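PDB 5CUV: acidocalcisomal pyrophosphatase from Trypanosoma cruzi, which probably hydrolyses inorganic pyrophosphate to phosphate with magnesium as cofactor. Local coordinates for residues A[36-41]-A[81-86]; A[95-100]-A[128-133]; A[107-112]-A[137-142]; A[278-283]-A[290-295]. One frame throughout, in Å; residues are numbered along the deposited sequence.

Interaction 1. Residues A[36-41]-A[81-86]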
loop_
_atom_site.group_PDB
_atom_site.type_symbol
_atom_site.label_atom_id
_atom_site.label_comp_id
_atom_site.label_asym_id
_atom_site.label_seq_id
_atom_site.Cartn_x
_atom_site.Cartn_y
_atom_site.Cartn_z
ATOM N N ILE A 36 -17.942 16.252 36.012
ATOM C CA ILE A 36 -17.726 14.888 36.444
ATOM C C ILE A 36 -19.052 14.252 36.838
ATOM O O ILE A 36 -19.745 14.739 37.705
ATOM C CB ILE A 36 -16.780 14.833 37.666
ATOM C CG1 ILE A 36 -15.672 15.881 37.544
ATOM C CG2 ILE A 36 -16.209 13.489 37.809
ATOM C CD1 ILE A 36 -15.010 15.951 36.206
ATOM N N GLY A 37 -19.414 13.153 36.204
ATOM C CA GLY A 37 -20.666 12.531 36.549
ATOM C C GLY A 37 -20.411 11.382 37.498
ATOM O O GLY A 37 -19.262 10.968 37.696
ATOM N N THR A 38 -21.501 10.877 38.078
ATOM C CA THR A 38 -21.497 9.760 39.011
ATOM C C THR A 38 -21.696 8.459 38.267
ATOM O O THR A 38 -21.309 7.417 38.760
ATOM C CB THR A 38 -22.660 9.853 40.018
ATOM O OG1 THR A 38 -23.906 9.701 39.311
ATOM C CG2 THR A 38 -22.641 11.198 40.758
ATOM N N GLY A 39 -22.319 8.506 37.099
ATOM C CA GLY A 39 -22.563 7.274 36.370
ATOM C C GLY A 39 -23.903 6.596 36.674
ATOM O O GLY A 39 -24.118 5.449 36.292
ATOM N N LEU A 40 -24.798 7.307 37.354
ATOM C CA LEU A 40 -26.127 6.820 37.710
ATOM C C LEU A 40 -27.091 7.891 37.167
ATOM O O LEU A 40 -26.699 9.052 36.995
ATOM C CB LEU A 40 -26.249 6.732 39.240
ATOM C CG LEU A 40 -25.088 6.145 40.065
ATOM C CD1 LEU A 40 -25.315 6.470 41.522
ATOM C CD2 LEU A 40 -24.970 4.634 39.880
ATOM N N ASP A 41 -28.340 7.529 36.900
ATOM C CA ASP A 41 -29.328 8.489 36.377
ATOM C C ASP A 41 -29.633 9.678 37.302
ATOM O O ASP A 41 -30.101 9.487 38.428
ATOM C CB ASP A 41 -30.617 7.743 36.065
ATOM C CG ASP A 41 -30.406 6.637 35.034
ATOM O OD1 ASP A 41 -30.424 6.953 33.821
ATOM O OD2 ASP A 41 -30.204 5.460 35.433
ATOM N N ALA A 81 -18.935 14.005 47.382
ATOM C CA ALA A 81 -20.199 14.445 47.984
ATOM C C ALA A 81 -21.341 14.329 46.959
ATOM O O ALA A 81 -22.447 13.912 47.296
ATOM C CB ALA A 81 -20.072 15.895 48.460
ATOM N N ARG A 82 -21.078 14.697 45.712
ATOM C CA ARG A 82 -22.103 14.579 44.673
ATOM C C ARG A 82 -22.350 13.116 44.418
ATOM O O ARG A 82 -23.419 12.747 44.022
ATOM C CB ARG A 82 -21.704 15.257 43.343
ATOM C CG ARG A 82 -21.279 16.743 43.453
ATOM C CD ARG A 82 -21.455 17.467 42.136
ATOM N NE ARG A 82 -20.690 16.865 41.035
ATOM C CZ ARG A 82 -19.738 17.511 40.368
ATOM N NH1 ARG A 82 -19.437 18.769 40.677
ATOM N NH2 ARG A 82 -19.067 16.912 39.402
HETATM N N MSE A 83 -21.367 12.267 44.649
HETATM C CA MSE A 83 -21.569 10.849 44.413
HETATM C C MSE A 83 -22.454 10.310 45.499
HETATM O O MSE A 83 -23.297 9.418 45.249
HETATM C CB MSE A 83 -20.230 10.113 44.408
HETATM C CG MSE A 83 -20.350 8.630 44.095
HETATM SE SE MSE A 83 -20.949 8.241 42.315
HETATM C CE MSE A 83 -19.297 8.655 41.368
ATOM N N PHE A 84 -22.264 10.871 46.702
ATOM C CA PHE A 84 -23.004 10.476 47.902
ATOM C C PHE A 84 -24.460 10.762 47.791
ATOM O O PHE A 84 -25.292 9.957 48.187
ATOM C CB PHE A 84 -22.520 11.223 49.111
ATOM C CG PHE A 84 -23.112 10.732 50.385
ATOM C CD1 PHE A 84 -22.542 9.652 51.052
ATOM C CD2 PHE A 84 -24.234 11.356 50.929
ATOM C CE1 PHE A 84 -23.076 9.201 52.249
ATOM C CE2 PHE A 84 -24.783 10.914 52.124
ATOM C CZ PHE A 84 -24.194 9.828 52.787
ATOM N N SER A 85 -24.758 11.940 47.265
ATOM C CA SER A 85 -26.143 12.365 47.106
ATOM C C SER A 85 -26.793 11.528 46.006
ATOM O O SER A 85 -27.975 11.198 46.069
ATOM C CB SER A 85 -26.176 13.857 46.790
ATOM O OG SER A 85 -27.493 14.328 46.617
ATOM N N ALA A 86 -26.012 11.150 45.006
ATOM C CA ALA A 86 -26.574 10.336 43.942
ATOM C C ALA A 86 -27.155 9.088 44.588
ATOM O O ALA A 86 -28.320 8.764 44.379
ATOM C CB ALA A 86 -25.500 9.939 42.910
#
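Arg82, Met83 and Ala86 on helix 73-87 receive the N-terminal loop 36-41 through three different groups: a guanidinium, a selenium-containing chain and a methyl. A bend at the third torsion of Arg82 (-58°) turns the guanidinium to the backbone of Ile36. There NH2 gives a hydrogen bond to Ile36 O at 2.8 Å, N-H...O angle 145°, in the carbonyl plane and on a lone pair; the oxygen lies at the edge of the guanidinium, somewhat tilted from its plane. The same NH2 lies near Ile36 CB, and the two side chains cross at about a right angle. Glu60 ties the pair together, forming a salt bridge with NH2 and accepting the backbone N of Ile36. Thr38 occupies the middle. Its OG1 sits between the backbone N and the carbonyl carbon (chi1 66°), where it accepts Leu40 N at 3.2 Å in an ST turn. CG2 therefore faces the helix, 3.8 Å from Ala86 CB. Selenomethionine Met83 slides past Thr38 in the opposite direction; bends at its second and third torsions bring its CE to 3.4 Å from Thr38 CA. Leu40 completes the apolar side, with CD1 at 3.7 Å from Ala86 CB. Tyr106 of helix 97-106 holds Thr38 O, and Pro179 of the second subunit packs on Met83. The contact is thus split: a directional polar clasp at Ile36, probably strengthened by the Glu60 carboxylate, and shape-dependent apolar packing at Thr38 and Leu40, whose one hydroxyl is turned back to its own loop.

Interaction 2. Residues A[95-100]-A[128-133]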
loop_
_atom_site.group_PDB
_atom_site.type_symbol
_atom_site.label_atom_id
_atom_site.label_comp_id
_atom_site.label_asym_id
_atom_site.label_seq_id
_atom_site.Cartn_x
_atom_site.Cartn_y
_atom_site.Cartn_z
ATOM N N LEU A 95 -26.901 7.768 54.597
ATOM C CA LEU A 95 -27.156 6.467 53.958
ATOM C C LEU A 95 -27.012 5.254 54.891
ATOM O O LEU A 95 -26.214 5.278 55.834
ATOM C CB LEU A 95 -26.195 6.250 52.793
ATOM C CG LEU A 95 -26.429 6.974 51.490
ATOM C CD1 LEU A 95 -25.218 6.756 50.639
ATOM C CD2 LEU A 95 -27.694 6.471 50.834
ATOM N N GLU A 96 -27.762 4.190 54.613
ATOM C CA GLU A 96 -27.644 2.981 55.412
ATOM C C GLU A 96 -26.305 2.334 55.052
ATOM O O GLU A 96 -25.850 2.428 53.927
ATOM C CB GLU A 96 -28.810 2.018 55.135
ATOM C CG GLU A 96 -30.212 2.695 55.288
ATOM C CD GLU A 96 -31.426 1.736 55.152
ATOM O OE1 GLU A 96 -31.256 0.544 54.740
ATOM O OE2 GLU A 96 -32.562 2.204 55.459
ATOM N N GLU A 97 -25.677 1.681 56.021
ATOM C CA GLU A 97 -24.393 1.052 55.818
ATOM C C GLU A 97 -24.338 0.018 54.705
ATOM O O GLU A 97 -23.262 -0.453 54.355
ATOM C CB GLU A 97 -23.937 0.405 57.123
ATOM C CG GLU A 97 -23.805 1.380 58.311
ATOM C CD GLU A 97 -23.521 0.656 59.644
ATOM O OE1 GLU A 97 -22.936 1.283 60.577
ATOM O OE2 GLU A 97 -23.899 -0.543 59.747
ATOM N N ARG A 98 -25.479 -0.364 54.151
ATOM C CA ARG A 98 -25.479 -1.380 53.098
ATOM C C ARG A 98 -25.270 -0.634 51.765
ATOM O O ARG A 98 -24.800 -1.206 50.776
ATOM C CB ARG A 98 -26.814 -2.174 53.102
ATOM C CG ARG A 98 -27.958 -1.438 52.358
ATOM C CD ARG A 98 -29.357 -1.437 53.014
ATOM N NE ARG A 98 -30.178 -2.583 52.632
ATOM C CZ ARG A 98 -31.508 -2.578 52.631
ATOM N NH1 ARG A 98 -32.181 -1.487 52.986
ATOM N NH2 ARG A 98 -32.165 -3.679 52.289
ATOM N N LYS A 99 -25.616 0.651 51.766
ATOM C CA LYS A 99 -25.483 1.472 50.580
ATOM C C LYS A 99 -24.057 1.936 50.509
ATOM O O LYS A 99 -23.392 1.749 49.504
ATOM C CB LYS A 99 -26.437 2.656 50.635
ATOM C CG LYS A 99 -27.714 2.380 49.892
ATOM C CD LYS A 99 -27.413 1.795 48.516
ATOM C CE LYS A 99 -28.695 1.453 47.766
ATOM N NZ LYS A 99 -29.532 0.517 48.609
ATOM N N ILE A 100 -23.593 2.553 51.581
ATOM C CA ILE A 100 -22.216 2.996 51.680
ATOM C C ILE A 100 -21.307 1.827 51.219
ATOM O O ILE A 100 -20.244 2.047 50.654
ATOM C CB ILE A 100 -21.857 3.341 53.156
ATOM C CG1 ILE A 100 -22.611 4.606 53.609
ATOM C CG2 ILE A 100 -20.340 3.371 53.313
ATOM C CD1 ILE A 100 -21.795 5.869 53.650
ATOM N N GLY A 128 -26.886 2.907 62.232
ATOM C CA GLY A 128 -26.489 2.517 60.879
ATOM C C GLY A 128 -26.708 3.590 59.829
ATOM O O GLY A 128 -26.663 3.339 58.625
ATOM N N HIS A 129 -26.948 4.791 60.317
ATOM C CA HIS A 129 -27.186 5.918 59.469
ATOM C C HIS A 129 -25.845 6.629 59.318
ATOM O O HIS A 129 -25.288 7.158 60.288
ATOM C CB HIS A 129 -28.256 6.819 60.124
ATOM C CG HIS A 129 -29.660 6.289 60.002
ATOM N ND1 HIS A 129 -30.775 7.093 60.149
ATOM C CD2 HIS A 129 -30.125 5.061 59.668
ATOM C CE1 HIS A 129 -31.864 6.386 59.899
ATOM N NE2 HIS A 129 -31.496 5.150 59.603
ATOM N N ILE A 130 -25.309 6.644 58.100
ATOM C CA ILE A 130 -24.008 7.274 57.885
ATOM C C ILE A 130 -24.030 8.565 57.100
ATOM O O ILE A 130 -24.469 8.620 55.955
ATOM C CB ILE A 130 -23.067 6.308 57.229
ATOM C CG1 ILE A 130 -23.112 4.977 57.973
ATOM C CG2 ILE A 130 -21.676 6.858 57.270
ATOM C CD1 ILE A 130 -22.068 3.998 57.508
ATOM N N THR A 131 -23.561 9.619 57.746
ATOM C CA THR A 131 -23.530 10.927 57.131
ATOM C C THR A 131 -22.348 11.013 56.162
ATOM O O THR A 131 -21.395 10.229 56.246
ATOM C CB THR A 131 -23.382 12.027 58.201
ATOM O OG1 THR A 131 -23.651 13.296 57.613
ATOM C CG2 THR A 131 -21.977 12.067 58.731
ATOM N N PHE A 132 -22.427 11.960 55.236
ATOM C CA PHE A 132 -21.354 12.168 54.288
ATOM C C PHE A 132 -20.083 12.509 55.069
ATOM O O PHE A 132 -19.059 11.803 54.949
ATOM C CB PHE A 132 -21.693 13.298 53.305
ATOM C CG PHE A 132 -20.606 13.570 52.321
ATOM C CD1 PHE A 132 -20.052 12.533 51.583
ATOM C CD2 PHE A 132 -20.000 14.810 52.264
ATOM C CE1 PHE A 132 -18.895 12.724 50.829
ATOM C CE2 PHE A 132 -18.848 15.001 51.515
ATOM C CZ PHE A 132 -18.298 13.952 50.804
ATOM N N GLU A 133 -20.139 13.560 55.882
ATOM C CA GLU A 133 -18.957 13.947 56.640
ATOM C C GLU A 133 -18.310 12.774 57.327
ATOM O O GLU A 133 -17.078 12.662 57.329
ATOM C CB GLU A 133 -19.273 14.992 57.705
ATOM C CG GLU A 133 -19.365 16.435 57.208
ATOM C CD GLU A 133 -18.218 16.819 56.272
ATOM O OE1 GLU A 133 -17.066 16.322 56.448
ATOM O OE2 GLU A 133 -18.489 17.629 55.357
#
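Leu95 and Ile130 form the hydrogen-bonded pair of a short two-stranded antiparallel sheet, an arrangement consistent with an EF-hand-like pair, in which two helix-loop-helix units are joined through their loops. Leu95 N donates to Ile130 O at 2.9 Å and Ile130 N to Leu95 O at 2.8 Å. Glu96 and His129, the adjoining non-hydrogen-bonded pair, send their side chains to the other face of the sheet, where the His129 ring stacks on Tyr94. Ile130 is the centre of the side-chain packing. Its CG1 lies anti to the carbonyl carbon (chi1 -48°), which carries CD1 toward the start of helix 97-106. Glu97 crosses this branch at about a right angle, presenting the aliphatic CG rather than its carboxylate. The Glu97 chain is extended beyond CG and lays CD alongside Gly128 CA at 3.7 Å. Ile100, one turn further along the helix, meets Ile130 slantwise, its CD1 against the CG2 branch at 3.8 Å. Met119 touches both isoleucines from helix 113-123, and Phe84 of helix 73-87 covers Leu95 and Ile100, so this face belongs to the core between the helices. Where the strand gives way to helix, Gly128 O closes the pairing: it accepts a weak, bent bond from Glu97 N at 3.2 Å and also receives the CA-H of Glu96, with CA 3.4 Å away.

Interaction 3. Residues A[107-112]-A[137-142]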
loop_
_atom_site.group_PDB
_atom_site.type_symbol
_atom_site.label_atom_id
_atom_site.label_comp_id
_atom_site.label_asym_id
_atom_site.label_seq_id
_atom_site.Cartn_x
_atom_site.Cartn_y
_atom_site.Cartn_z
ATOM N N LEU A 107 -16.902 2.613 43.866
ATOM C CA LEU A 107 -15.761 3.498 43.684
ATOM C C LEU A 107 -14.469 2.783 43.464
ATOM O O LEU A 107 -13.413 3.422 43.343
ATOM C CB LEU A 107 -15.597 4.422 44.854
ATOM C CG LEU A 107 -16.747 5.409 44.862
ATOM C CD1 LEU A 107 -16.716 6.183 46.168
ATOM C CD2 LEU A 107 -16.688 6.307 43.638
ATOM N N GLY A 108 -14.554 1.457 43.417
ATOM C CA GLY A 108 -13.384 0.641 43.187
ATOM C C GLY A 108 -12.736 -0.033 44.379
ATOM O O GLY A 108 -11.753 -0.767 44.190
ATOM N N ARG A 109 -13.251 0.169 45.593
ATOM C CA ARG A 109 -12.616 -0.457 46.758
ATOM C C ARG A 109 -12.970 -1.939 47.022
ATOM O O ARG A 109 -14.103 -2.388 46.846
ATOM C CB ARG A 109 -12.886 0.399 47.992
ATOM C CG ARG A 109 -12.094 -0.015 49.203
ATOM C CD ARG A 109 -12.252 0.985 50.327
ATOM N NE ARG A 109 -11.835 2.317 49.927
ATOM C CZ ARG A 109 -11.453 3.235 50.797
ATOM N NH1 ARG A 109 -11.452 2.922 52.079
ATOM N NH2 ARG A 109 -11.068 4.445 50.393
ATOM N N VAL A 110 -11.977 -2.702 47.453
ATOM C CA VAL A 110 -12.188 -4.122 47.712
ATOM C C VAL A 110 -12.673 -4.345 49.136
ATOM O O VAL A 110 -11.878 -4.551 50.059
ATOM C CB VAL A 110 -10.892 -4.941 47.392
ATOM C CG1 VAL A 110 -10.456 -4.673 45.928
ATOM C CG2 VAL A 110 -9.756 -4.580 48.386
HETATM N N MSE A 111 -13.976 -4.443 49.345
HETATM C CA MSE A 111 -14.551 -4.566 50.669
HETATM C C MSE A 111 -14.937 -5.902 51.082
HETATM O O MSE A 111 -15.995 -6.349 50.995
HETATM C CB MSE A 111 -15.753 -3.695 50.927
HETATM C CG MSE A 111 -15.894 -2.221 50.581
HETATM SE SE MSE A 111 -15.282 -0.996 51.884
HETATM C CE MSE A 111 -16.514 -0.562 53.186
ATOM N N ASN A 112 -14.025 -6.625 51.619
ATOM C CA ASN A 112 -14.340 -7.980 52.084
ATOM C C ASN A 112 -15.063 -8.031 53.442
ATOM O O ASN A 112 -15.167 -7.024 54.143
ATOM C CB ASN A 112 -13.109 -8.890 52.107
ATOM C CG ASN A 112 -11.903 -8.233 52.710
ATOM O OD1 ASN A 112 -11.975 -7.649 53.786
ATOM N ND2 ASN A 112 -10.769 -8.337 52.019
ATOM N N ALA A 137 -14.839 11.339 56.157
ATOM C CA ALA A 137 -13.788 11.307 57.182
ATOM C C ALA A 137 -13.157 9.928 57.248
ATOM O O ALA A 137 -11.943 9.767 57.419
ATOM C CB ALA A 137 -14.370 11.659 58.525
ATOM N N TRP A 138 -13.998 8.924 57.097
ATOM C CA TRP A 138 -13.526 7.544 57.149
ATOM C C TRP A 138 -12.685 7.176 55.912
ATOM O O TRP A 138 -11.657 6.515 56.046
ATOM C CB TRP A 138 -14.722 6.565 57.272
ATOM C CG TRP A 138 -14.291 5.120 57.148
ATOM C CD1 TRP A 138 -13.635 4.368 58.091
ATOM C CD2 TRP A 138 -14.397 4.302 55.992
ATOM N NE1 TRP A 138 -13.323 3.127 57.587
ATOM C CE2 TRP A 138 -13.781 3.059 56.296
ATOM C CE3 TRP A 138 -14.941 4.493 54.719
ATOM C CZ2 TRP A 138 -13.701 2.012 55.366
ATOM C CZ3 TRP A 138 -14.857 3.446 53.785
ATOM C CH2 TRP A 138 -14.243 2.225 54.116
ATOM N N TRP A 139 -13.166 7.585 54.727
ATOM C CA TRP A 139 -12.522 7.330 53.422
ATOM C C TRP A 139 -11.081 7.854 53.380
ATOM O O TRP A 139 -10.142 7.146 53.010
ATOM C CB TRP A 139 -13.333 8.026 52.322
ATOM C CG TRP A 139 -12.860 7.755 50.906
ATOM C CD1 TRP A 139 -12.008 8.523 50.154
ATOM C CD2 TRP A 139 -13.306 6.707 50.050
ATOM N NE1 TRP A 139 -11.908 8.023 48.883
ATOM C CE2 TRP A 139 -12.700 6.906 48.791
ATOM C CE3 TRP A 139 -14.173 5.621 50.217
ATOM C CZ2 TRP A 139 -12.944 6.048 47.696
ATOM C CZ3 TRP A 139 -14.410 4.784 49.140
ATOM C CH2 TRP A 139 -13.801 5.003 47.894
ATOM N N CYS A 140 -10.946 9.117 53.755
ATOM C CA CYS A 140 -9.683 9.783 53.795
ATOM C C CYS A 140 -8.767 9.157 54.788
ATOM O O CYS A 140 -7.573 9.297 54.657
ATOM C CB CYS A 140 -9.863 11.232 54.152
ATOM S SG CYS A 140 -10.707 12.116 52.869
ATOM N N SER A 141 -9.284 8.452 55.777
ATOM C CA SER A 141 -8.387 7.861 56.761
ATOM C C SER A 141 -8.016 6.432 56.468
ATOM O O SER A 141 -7.166 5.863 57.128
ATOM C CB SER A 141 -9.001 7.968 58.154
ATOM O OG SER A 141 -9.309 9.328 58.431
ATOM N N HIS A 142 -8.633 5.840 55.465
ATOM C CA HIS A 142 -8.342 4.454 55.151
ATOM C C HIS A 142 -8.259 4.213 53.675
ATOM O O HIS A 142 -9.240 3.803 53.058
ATOM C CB HIS A 142 -9.415 3.560 55.741
ATOM C CG HIS A 142 -9.527 3.696 57.217
ATOM N ND1 HIS A 142 -9.735 4.912 57.825
ATOM C CD2 HIS A 142 -9.349 2.797 58.212
ATOM C CE1 HIS A 142 -9.669 4.761 59.136
ATOM N NE2 HIS A 142 -9.436 3.486 59.396
#
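A cation-pi stack of Arg109 on Trp139 fastens the linker between helices 97-106 and 113-123 to the end of helix 132-141. The guanidinium lies over one face of the indole, its plane turned 27° from that of the ring, and Arg109 CZ is 3.8 Å from the centroid of the Trp139 six-membered ring. NH2 rests over the centre of the ring system. The extended start of the arginine chain, with CG opposite the backbone N (chi1 -170°), gives it the reach, and a bend at the third torsion lays the head flat. NH1 points on to the helix end, where it makes a weak, bent hydrogen bond to His142 O at 2.6 Å, and it also nears Trp138 CH2 at 3.5 Å. Leu107 packs on the indole of Trp139, CB to CH2 3.6 Å. The indole NE1 is held by Asn255 of the second subunit. At the other end of the linker, selenomethionine Met111 touches Trp138 CH2 with its CE at 3.7 Å, while its selenium sits at the ring edge, a Met-aromatic contact. Gly108, in a Schellman motif, ends the preceding helix. The arrangement fits an EF-hand-like pair whose inter-helix linker packs against the final helix.

Interaction 4. Residues A[278-283]-A[290-295]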
loop_
_atom_site.group_PDB
_atom_site.type_symbol
_atom_site.label_atom_id
_atom_site.label_comp_id
_atom_site.label_asym_id
_atom_site.label_seq_id
_atom_site.Cartn_x
_atom_site.Cartn_y
_atom_site.Cartn_z
ATOM N N GLU A 278 -17.416 -30.404 -8.204
ATOM C CA GLU A 278 -18.440 -30.035 -9.205
ATOM C C GLU A 278 -18.835 -31.369 -9.759
ATOM O O GLU A 278 -18.283 -31.774 -10.809
ATOM C CB GLU A 278 -17.814 -29.273 -10.362
ATOM C CG GLU A 278 -17.176 -28.023 -9.947
ATOM C CD GLU A 278 -18.235 -27.072 -9.543
ATOM O OE1 GLU A 278 -18.679 -26.292 -10.448
ATOM O OE2 GLU A 278 -18.629 -27.150 -8.339
ATOM N N SER A 279 -19.772 -32.049 -9.091
ATOM C CA SER A 279 -20.127 -33.403 -9.506
ATOM C C SER A 279 -20.805 -33.472 -10.852
ATOM O O SER A 279 -21.635 -32.626 -11.161
ATOM C CB SER A 279 -21.011 -34.083 -8.445
ATOM O OG SER A 279 -21.168 -35.466 -8.750
ATOM N N THR A 280 -20.425 -34.460 -11.653
ATOM C CA THR A 280 -21.048 -34.626 -12.942
ATOM C C THR A 280 -22.405 -35.250 -12.695
ATOM O O THR A 280 -23.267 -35.240 -13.571
ATOM C CB THR A 280 -20.198 -35.468 -13.887
ATOM O OG1 THR A 280 -19.061 -34.692 -14.298
ATOM C CG2 THR A 280 -20.979 -35.848 -15.138
ATOM N N ASP A 281 -22.599 -35.793 -11.495
ATOM C CA ASP A 281 -23.921 -36.312 -11.119
ATOM C C ASP A 281 -24.601 -35.117 -10.493
ATOM O O ASP A 281 -24.014 -34.448 -9.640
ATOM C CB ASP A 281 -23.870 -37.396 -10.022
ATOM C CG ASP A 281 -23.205 -38.675 -10.483
ATOM O OD1 ASP A 281 -23.729 -39.279 -11.452
ATOM O OD2 ASP A 281 -22.163 -39.072 -9.879
ATOM N N VAL A 282 -25.806 -34.794 -10.904
ATOM C CA VAL A 282 -26.440 -33.711 -10.193
ATOM C C VAL A 282 -26.586 -34.402 -8.804
ATOM O O VAL A 282 -26.820 -35.614 -8.767
ATOM C CB VAL A 282 -27.801 -33.383 -10.826
ATOM C CG1 VAL A 282 -28.683 -32.681 -9.818
ATOM C CG2 VAL A 282 -27.591 -32.501 -12.053
ATOM N N VAL A 283 -26.397 -33.687 -7.681
ATOM C CA VAL A 283 -26.539 -34.331 -6.350
ATOM C C VAL A 283 -27.676 -33.735 -5.463
ATOM O O VAL A 283 -28.125 -34.375 -4.512
ATOM C CB VAL A 283 -25.127 -34.411 -5.541
ATOM C CG1 VAL A 283 -23.938 -34.418 -6.519
ATOM C CG2 VAL A 283 -24.982 -33.279 -4.534
ATOM N N GLY A 290 -21.862 -30.606 -13.276
ATOM C CA GLY A 290 -20.465 -30.449 -12.996
ATOM C C GLY A 290 -19.577 -31.173 -13.992
ATOM O O GLY A 290 -20.045 -31.910 -14.882
ATOM N N ASP A 291 -18.272 -30.954 -13.816
ATOM C CA ASP A 291 -17.226 -31.546 -14.644
ATOM C C ASP A 291 -16.346 -32.528 -13.873
ATOM O O ASP A 291 -15.331 -32.959 -14.390
ATOM C CB ASP A 291 -16.324 -30.454 -15.291
ATOM C CG ASP A 291 -15.951 -29.274 -14.323
ATOM O OD1 ASP A 291 -15.586 -29.506 -13.153
ATOM O OD2 ASP A 291 -15.992 -28.090 -14.760
ATOM N N ASN A 292 -16.720 -32.848 -12.640
ATOM C CA ASN A 292 -15.980 -33.794 -11.799
ATOM C C ASN A 292 -14.606 -33.422 -11.300
ATOM O O ASN A 292 -13.739 -34.267 -11.060
ATOM C CB ASN A 292 -15.882 -35.146 -12.480
ATOM C CG ASN A 292 -16.970 -36.081 -12.044
ATOM O OD1 ASN A 292 -17.989 -35.663 -11.505
ATOM N ND2 ASN A 292 -16.770 -37.352 -12.295
ATOM N N ASP A 293 -14.392 -32.143 -11.158
ATOM C CA ASP A 293 -13.150 -31.678 -10.618
ATOM C C ASP A 293 -13.457 -30.685 -9.514
ATOM O O ASP A 293 -14.616 -30.309 -9.335
ATOM C CB ASP A 293 -12.300 -31.064 -11.724
ATOM C CG ASP A 293 -11.383 -32.093 -12.351
ATOM O OD1 ASP A 293 -10.929 -33.031 -11.595
ATOM O OD2 ASP A 293 -11.113 -31.959 -13.574
ATOM N N PRO A 294 -12.450 -30.367 -8.675
ATOM C CA PRO A 294 -12.628 -29.394 -7.590
ATOM C C PRO A 294 -12.947 -28.110 -8.347
ATOM O O PRO A 294 -12.568 -27.965 -9.488
ATOM C CB PRO A 294 -11.244 -29.319 -6.960
ATOM C CG PRO A 294 -10.734 -30.708 -7.128
ATOM C CD PRO A 294 -11.183 -31.121 -8.520
ATOM N N ILE A 295 -13.660 -27.187 -7.734
ATOM C CA ILE A 295 -14.001 -25.932 -8.397
ATOM C C ILE A 295 -12.741 -25.119 -8.729
ATOM O O ILE A 295 -11.782 -25.081 -7.972
ATOM C CB ILE A 295 -14.965 -25.122 -7.525
ATOM C CG1 ILE A 295 -15.787 -24.199 -8.414
ATOM C CG2 ILE A 295 -14.195 -24.353 -6.461
ATOM C CD1 ILE A 295 -17.098 -23.741 -7.774
#
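The magnesium site supplies the context here: Asp291, which binds the ion with Asp296 and Asp328, stands in loop 290-295, and loop 278-283 is hydrogen-bonded alongside it. Both backbone polar atoms of Glu278 are bonded across the contact. Its O accepts Asn292 N at 2.6 Å, nearly in line with the carbonyl bond, and its N donates to Asp293 O at 3.0 Å in a straight bond of 169°. Asn292 turns its amide back across Thr280 at about a right angle; OD1 takes Thr280 N at 2.7 Å. The threonine hydroxyl donates to Gly290 O at 3.0 Å, approaching from above the carbonyl plane and not along a lone pair. Gly290 CA itself lies against Glu278 O at 3.4 Å. The side chains of Glu278 and Asp291 run alongside each other, Glu278 CB to Asp291 OD1 3.6 Å, so the methylenes, not the second carboxylate, flank the metal ligand. On the buried side chain of Glu278, Ile295 CD1 packs against the carboxylate, which also has a weak bond to Ser398. Trp329 of strand 326-335 touches both Glu278 and Ile295, helix 388-412 covers Ser279 through Met401, and loop 290-295 runs directly into strand 296-299.

In the fold
Interactions 1, 2 and 3 cluster in the N-terminal helical domain, their centres 13 to 17 Å apart, whereas interaction 4 lies on the opposite side of the chain's centre, its centre 68 to 76 Å from theirs. Interactions 2 and 3 share helix 132-141 and alternate along the chain; interaction 1 adjoins 2 through Phe84, which packs on Leu95 and Phe132. Interaction 3 is the buried one, the other three partly buried. Chemistry follows place: strand pairing and isoleucine packing in 2, a cation-pi stack in 3, a mixed clasp in 1, and mostly backbone and amide hydrogen bonds in 4, beside the metal. Interactions 1, 3 and 4 also touch the second subunit.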